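Outer membrane protein Omp121 (Bacteroides thetaiotaomicron, PDB 5FQ8) binds calcium and, as a TonB-dependent receptor with a plugged beta-barrel, probably takes up nutrients across the bacterial outer membrane. Local coordinates at residues T285-Y290 with Y370-Y375; S77-A82 with G281-D286. One frame throughout, in Å; residues are numbered along the deposited sequence.

Contact 1: T285-Y290 with Y370-Y375; sequences TDADSY and YILNNY. With CA (calcium ion), chain M.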
loop_
_atom_site.group_PDB
_atom_site.type_symbol
_atom_site.label_atom_id
_atom_site.label_comp_id
_atom_site.label_asym_id
_atom_site.label_seq_id
_atom_site.Cartn_x
_atom_site.Cartn_y
_atom_site.Cartn_z
ATOM N N THR B 285 25.402 -13.958 6.782
ATOM C CA THR B 285 24.023 -13.973 7.279
ATOM C C THR B 285 23.134 -14.881 6.448
ATOM O O THR B 285 23.612 -15.609 5.581
ATOM C CB THR B 285 23.387 -12.576 7.314
ATOM O OG1 THR B 285 22.922 -12.233 6.002
ATOM C CG2 THR B 285 24.370 -11.518 7.804
ATOM N N ASP B 286 21.830 -14.814 6.694
ATOM C CA ASP B 286 20.852 -15.727 6.125
ATOM C C ASP B 286 20.102 -15.118 4.954
ATOM O O ASP B 286 18.966 -15.516 4.682
ATOM C CB ASP B 286 19.863 -16.180 7.205
ATOM C CG ASP B 286 19.013 -15.033 7.761
ATOM O OD1 ASP B 286 19.466 -14.346 8.698
ATOM O OD2 ASP B 286 17.877 -14.834 7.282
ATOM N N ALA B 287 20.712 -14.159 4.258
ATOM C CA ALA B 287 20.024 -13.504 3.156
ATOM C C ALA B 287 19.978 -14.372 1.905
ATOM O O ALA B 287 19.041 -14.230 1.118
ATOM C CB ALA B 287 20.676 -12.162 2.862
ATOM N N ASP B 288 20.969 -15.257 1.696
ATOM C CA ASP B 288 20.919 -16.271 0.635
ATOM C C ASP B 288 20.185 -17.472 1.176
ATOM O O ASP B 288 20.788 -18.385 1.719
ATOM C CB ASP B 288 22.293 -16.744 0.178
ATOM C CG ASP B 288 23.399 -15.964 0.749
ATOM O OD1 ASP B 288 23.669 -14.936 0.141
ATOM O OD2 ASP B 288 24.004 -16.373 1.762
ATOM N N SER B 289 18.892 -17.510 1.019
ATOM C CA SER B 289 18.189 -18.654 1.546
ATOM C C SER B 289 17.241 -19.193 0.505
ATOM O O SER B 289 16.680 -18.450 -0.295
ATOM C CB SER B 289 17.468 -18.308 2.819
ATOM O OG SER B 289 18.405 -18.204 3.864
ATOM N N TYR B 290 17.104 -20.502 0.511
ATOM C CA TYR B 290 16.151 -21.183 -0.334
ATOM C C TYR B 290 15.785 -22.435 0.422
ATOM O O TYR B 290 16.672 -23.203 0.795
ATOM C CB TYR B 290 16.757 -21.498 -1.684
ATOM C CG TYR B 290 15.916 -22.295 -2.625
ATOM C CD1 TYR B 290 14.666 -21.882 -2.998
ATOM C CD2 TYR B 290 16.408 -23.444 -3.189
ATOM C CE1 TYR B 290 13.927 -22.609 -3.891
ATOM C CE2 TYR B 290 15.681 -24.165 -4.077
ATOM C CZ TYR B 290 14.448 -23.752 -4.425
ATOM O OH TYR B 290 13.743 -24.506 -5.317
ATOM N N TYR B 370 25.613 -4.272 7.582
ATOM C CA TYR B 370 24.357 -3.627 7.936
ATOM C C TYR B 370 23.281 -3.969 6.921
ATOM O O TYR B 370 22.173 -4.358 7.291
ATOM C CB TYR B 370 24.533 -2.106 8.044
ATOM C CG TYR B 370 23.282 -1.427 8.554
ATOM C CD1 TYR B 370 22.233 -1.122 7.698
ATOM C CD2 TYR B 370 23.134 -1.130 9.898
ATOM C CE1 TYR B 370 21.085 -0.542 8.161
ATOM C CE2 TYR B 370 21.981 -0.541 10.370
ATOM C CZ TYR B 370 20.966 -0.252 9.496
ATOM O OH TYR B 370 19.822 0.322 9.963
ATOM N N ILE B 371 23.588 -3.834 5.635
ATOM C CA ILE B 371 22.571 -4.045 4.610
ATOM C C ILE B 371 22.019 -5.460 4.682
ATOM O O ILE B 371 20.810 -5.674 4.544
ATOM C CB ILE B 371 23.135 -3.732 3.214
ATOM C CG1 ILE B 371 23.683 -2.312 3.173
ATOM C CG2 ILE B 371 22.071 -3.895 2.181
ATOM C CD1 ILE B 371 24.341 -1.953 1.867
ATOM N N LEU B 372 22.891 -6.448 4.910
ATOM C CA LEU B 372 22.456 -7.842 4.962
ATOM C C LEU B 372 21.679 -8.149 6.231
ATOM O O LEU B 372 20.739 -8.951 6.211
ATOM C CB LEU B 372 23.659 -8.774 4.859
ATOM C CG LEU B 372 24.405 -8.916 3.542
ATOM C CD1 LEU B 372 25.756 -9.447 3.847
ATOM C CD2 LEU B 372 23.674 -9.848 2.632
ATOM N N ASN B 373 22.043 -7.514 7.332
ATOM C CA ASN B 373 21.389 -7.732 8.608
ATOM C C ASN B 373 20.115 -6.921 8.804
ATOM O O ASN B 373 19.372 -7.213 9.738
ATOM C CB ASN B 373 22.359 -7.405 9.732
ATOM C CG ASN B 373 23.133 -8.603 10.179
ATOM O OD1 ASN B 373 22.577 -9.678 10.353
ATOM N ND2 ASN B 373 24.431 -8.432 10.365
ATOM N N ASN B 374 19.837 -5.918 7.964
ATOM C CA ASN B 374 18.741 -5.005 8.226
ATOM C C ASN B 374 17.796 -4.774 7.068
ATOM O O ASN B 374 16.822 -4.044 7.242
ATOM C CB ASN B 374 19.285 -3.650 8.676
ATOM C CG ASN B 374 19.919 -3.717 10.028
ATOM O OD1 ASN B 374 19.235 -3.663 11.047
ATOM N ND2 ASN B 374 21.229 -3.848 10.058
ATOM N N TYR B 375 18.041 -5.346 5.908
ATOM C CA TYR B 375 17.129 -5.210 4.789
ATOM C C TYR B 375 16.376 -6.507 4.614
ATOM O O TYR B 375 16.714 -7.527 5.209
ATOM C CB TYR B 375 17.884 -4.838 3.516
ATOM C CG TYR B 375 18.269 -3.388 3.440
ATOM C CD1 TYR B 375 19.046 -2.806 4.419
ATOM C CD2 TYR B 375 17.851 -2.597 2.387
ATOM C CE1 TYR B 375 19.390 -1.497 4.352
ATOM C CE2 TYR B 375 18.212 -1.295 2.305
ATOM C CZ TYR B 375 18.974 -0.751 3.293
ATOM O OH TYR B 375 19.326 0.563 3.225
HETATM CA CA CA M . 24.576 -16.964 3.791
#

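Contact 2: S77-A82 with G281-D286; sequences SSDPGA and GMIPTD. With CA (calcium ion), chain M.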
loop_
_atom_site.group_PDB
_atom_site.type_symbol
_atom_site.label_atom_id
_atom_site.label_comp_id
_atom_site.label_asym_id
_atom_site.label_seq_id
_atom_site.Cartn_x
_atom_site.Cartn_y
_atom_site.Cartn_z
ATOM N N SER B 77 22.028 -16.798 -11.710
ATOM C CA SER B 77 23.121 -16.458 -10.819
ATOM C C SER B 77 23.344 -17.630 -9.881
ATOM O O SER B 77 22.657 -18.648 -9.950
ATOM C CB SER B 77 22.839 -15.174 -10.045
ATOM O OG SER B 77 21.852 -15.367 -9.040
ATOM N N SER B 78 24.305 -17.465 -8.989
ATOM C CA SER B 78 24.588 -18.450 -7.969
ATOM C C SER B 78 23.708 -18.284 -6.744
ATOM O O SER B 78 23.889 -19.006 -5.764
ATOM C CB SER B 78 26.058 -18.377 -7.565
ATOM O OG SER B 78 26.867 -19.188 -8.415
ATOM N N ASP B 79 22.780 -17.380 -6.774
ATOM C CA ASP B 79 21.974 -17.135 -5.602
ATOM C C ASP B 79 20.964 -18.258 -5.458
ATOM O O ASP B 79 20.330 -18.638 -6.439
ATOM C CB ASP B 79 21.264 -15.792 -5.708
ATOM C CG ASP B 79 22.214 -14.654 -5.873
ATOM O OD1 ASP B 79 22.719 -14.167 -4.843
ATOM O OD2 ASP B 79 22.456 -14.261 -7.026
ATOM N N PRO B 80 20.772 -18.787 -4.260
ATOM C CA PRO B 80 19.884 -19.931 -4.093
ATOM C C PRO B 80 18.468 -19.607 -4.517
ATOM O O PRO B 80 17.979 -18.495 -4.324
ATOM C CB PRO B 80 19.979 -20.218 -2.596
ATOM C CG PRO B 80 21.315 -19.760 -2.223
ATOM C CD PRO B 80 21.517 -18.507 -3.027
ATOM N N GLY B 81 17.828 -20.586 -5.135
ATOM C CA GLY B 81 16.463 -20.440 -5.550
ATOM C C GLY B 81 16.251 -19.662 -6.815
ATOM O O GLY B 81 15.100 -19.427 -7.176
ATOM N N ALA B 82 17.309 -19.266 -7.508
ATOM C CA ALA B 82 17.173 -18.398 -8.661
ATOM C C ALA B 82 16.728 -19.184 -9.889
ATOM O O ALA B 82 16.603 -20.406 -9.867
ATOM C CB ALA B 82 18.483 -17.675 -8.911
ATOM N N GLY B 281 23.518 -19.736 1.437
ATOM C CA GLY B 281 24.670 -19.628 0.560
ATOM C C GLY B 281 25.834 -18.875 1.169
ATOM O O GLY B 281 25.891 -18.598 2.366
ATOM N N MET B 282 26.775 -18.515 0.305
ATOM C CA MET B 282 28.075 -18.065 0.781
ATOM C C MET B 282 28.103 -16.619 1.237
ATOM O O MET B 282 29.061 -16.227 1.903
ATOM C CB MET B 282 29.104 -18.233 -0.312
ATOM C CG MET B 282 28.743 -17.449 -1.517
ATOM S SD MET B 282 29.854 -17.767 -2.846
ATOM C CE MET B 282 29.004 -16.937 -4.152
ATOM N N ILE B 283 27.131 -15.803 0.857
ATOM C CA ILE B 283 27.121 -14.434 1.374
ATOM C C ILE B 283 26.756 -14.477 2.850
ATOM O O ILE B 283 25.830 -15.215 3.225
ATOM C CB ILE B 283 26.142 -13.573 0.589
ATOM C CG1 ILE B 283 26.382 -13.702 -0.910
ATOM C CG2 ILE B 283 26.292 -12.135 0.947
ATOM C CD1 ILE B 283 25.310 -13.091 -1.748
ATOM N N PRO B 284 27.454 -13.734 3.718
ATOM C CA PRO B 284 27.207 -13.828 5.163
ATOM C C PRO B 284 25.767 -13.562 5.564
ATOM O O PRO B 284 25.006 -12.977 4.793
ATOM C CB PRO B 284 28.142 -12.761 5.734
ATOM C CG PRO B 284 29.184 -12.596 4.754
ATOM C CD PRO B 284 28.576 -12.833 3.420
ATOM N N THR B 285 25.402 -13.958 6.782
ATOM C CA THR B 285 24.023 -13.973 7.279
ATOM C C THR B 285 23.134 -14.881 6.448
ATOM O O THR B 285 23.612 -15.609 5.581
ATOM C CB THR B 285 23.387 -12.576 7.314
ATOM O OG1 THR B 285 22.922 -12.233 6.002
ATOM C CG2 THR B 285 24.370 -11.518 7.804
ATOM N N ASP B 286 21.830 -14.814 6.694
ATOM C CA ASP B 286 20.852 -15.727 6.125
ATOM C C ASP B 286 20.102 -15.118 4.954
ATOM O O ASP B 286 18.966 -15.516 4.682
ATOM C CB ASP B 286 19.863 -16.180 7.205
ATOM C CG ASP B 286 19.013 -15.033 7.761
ATOM O OD1 ASP B 286 19.466 -14.346 8.698
ATOM O OD2 ASP B 286 17.877 -14.834 7.282
HETATM CA CA CA M . 24.576 -16.964 3.791
#

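Contact 1: T285-Y290 with Y370-Y375
Thr285 and Ala287, on a calcium-binding loop, rest against Leu372 and Asn373 of a short helix, and what joins them is van der Waals contact. Methyl CG2 of Thr285 meets OD1 of Asn373 at 3.6 Å, while its hydroxyl OG1 sits 3.7 Å from CB of Leu372. With chi1 at 81°, OG1 lies between the backbone N and the carbonyl carbon and CG2 is anti to that carbon, which turns the hydroxyl to Leu372 and the methyl to Asn373. Further along, CB of Ala287 touches CD2 of Leu372 at 3.8 Å, the apolar pair of the contact.

Within 285-290, OG1 of Thr285 takes a weak bond from N of Ala287, and the hydroxyl of Ser289 donates to O of Asp286 from above the carbonyl plane.

Metal bonds hold the loop as well: calcium is bound by O of Thr285 at 2.4 Å and by OD2 of Asp288 at 2.2 Å. A glycine here would remove both branches of Thr285 and would probably leave a gap beside Leu372 and Asn373, with the loop freer to flex.

The loop leads into strand 289-303 of the barrel; helix 368-374 precedes strand 376-394, and its Leu372 also packs on Met330 of helix 330-335.

Contact 2: S77-A82 with G281-D286
A plug loop meets a calcium-binding loop of the barrel here, the kind of plug-to-wall contact expected in a TonB-dependent receptor. Residues Asp79 to Ala82 form a type II beta turn, closed by a bond from N of Ala82 to O of Asp79, with Gly81 at the positive phi (79°) that suits glycine. Pro80 presents its ring to the barrel loop, CG lying 4.3 Å from N of Gly281. A side chain on Gly281 would point at that ring, consistent with a glycine at this place.

Beside it, CD1 of Ile283 reaches OD1 of Asp79 at 4.2 Å, a loose contact between a methyl and a carboxylate. That oxygen finds its polar partner elsewhere, in ND2 of Asn970.

Behind this face the barrel loop curls round calcium, offering three backbone oxygens: O of Gly281 at 2.5 Å, O of Ile283 at 2.2 Å and O of Thr285. Side chains of Asp280 and Asp288 complete the five protein ligands.

The plug loop connects strands 71-75 and 84-88, the barrel loop joins strands 268-280 and 289-303, and Ile283 also leans on Leu372 of helix 368-374.

How the contacts relate
One calcium ion unites the two contacts, whose centres lie about 9 Å apart and which share Thr285 and Asp286. A metal-bound loop can serve two neighbours at once: in contact 1 it meets helix 368-374, in contact 2 the plug. Its ends are drawn together by a probable hydrogen bond from N of Gly281 to O of Asp288 (3.1 Å), alongside their common hold on the metal. Tyr290, at the end of 285-290, packs on the plug turn, its CB 3.6 Å from CB of Pro80. By fixing the loop's shape, calcium is likely to steady both surfaces.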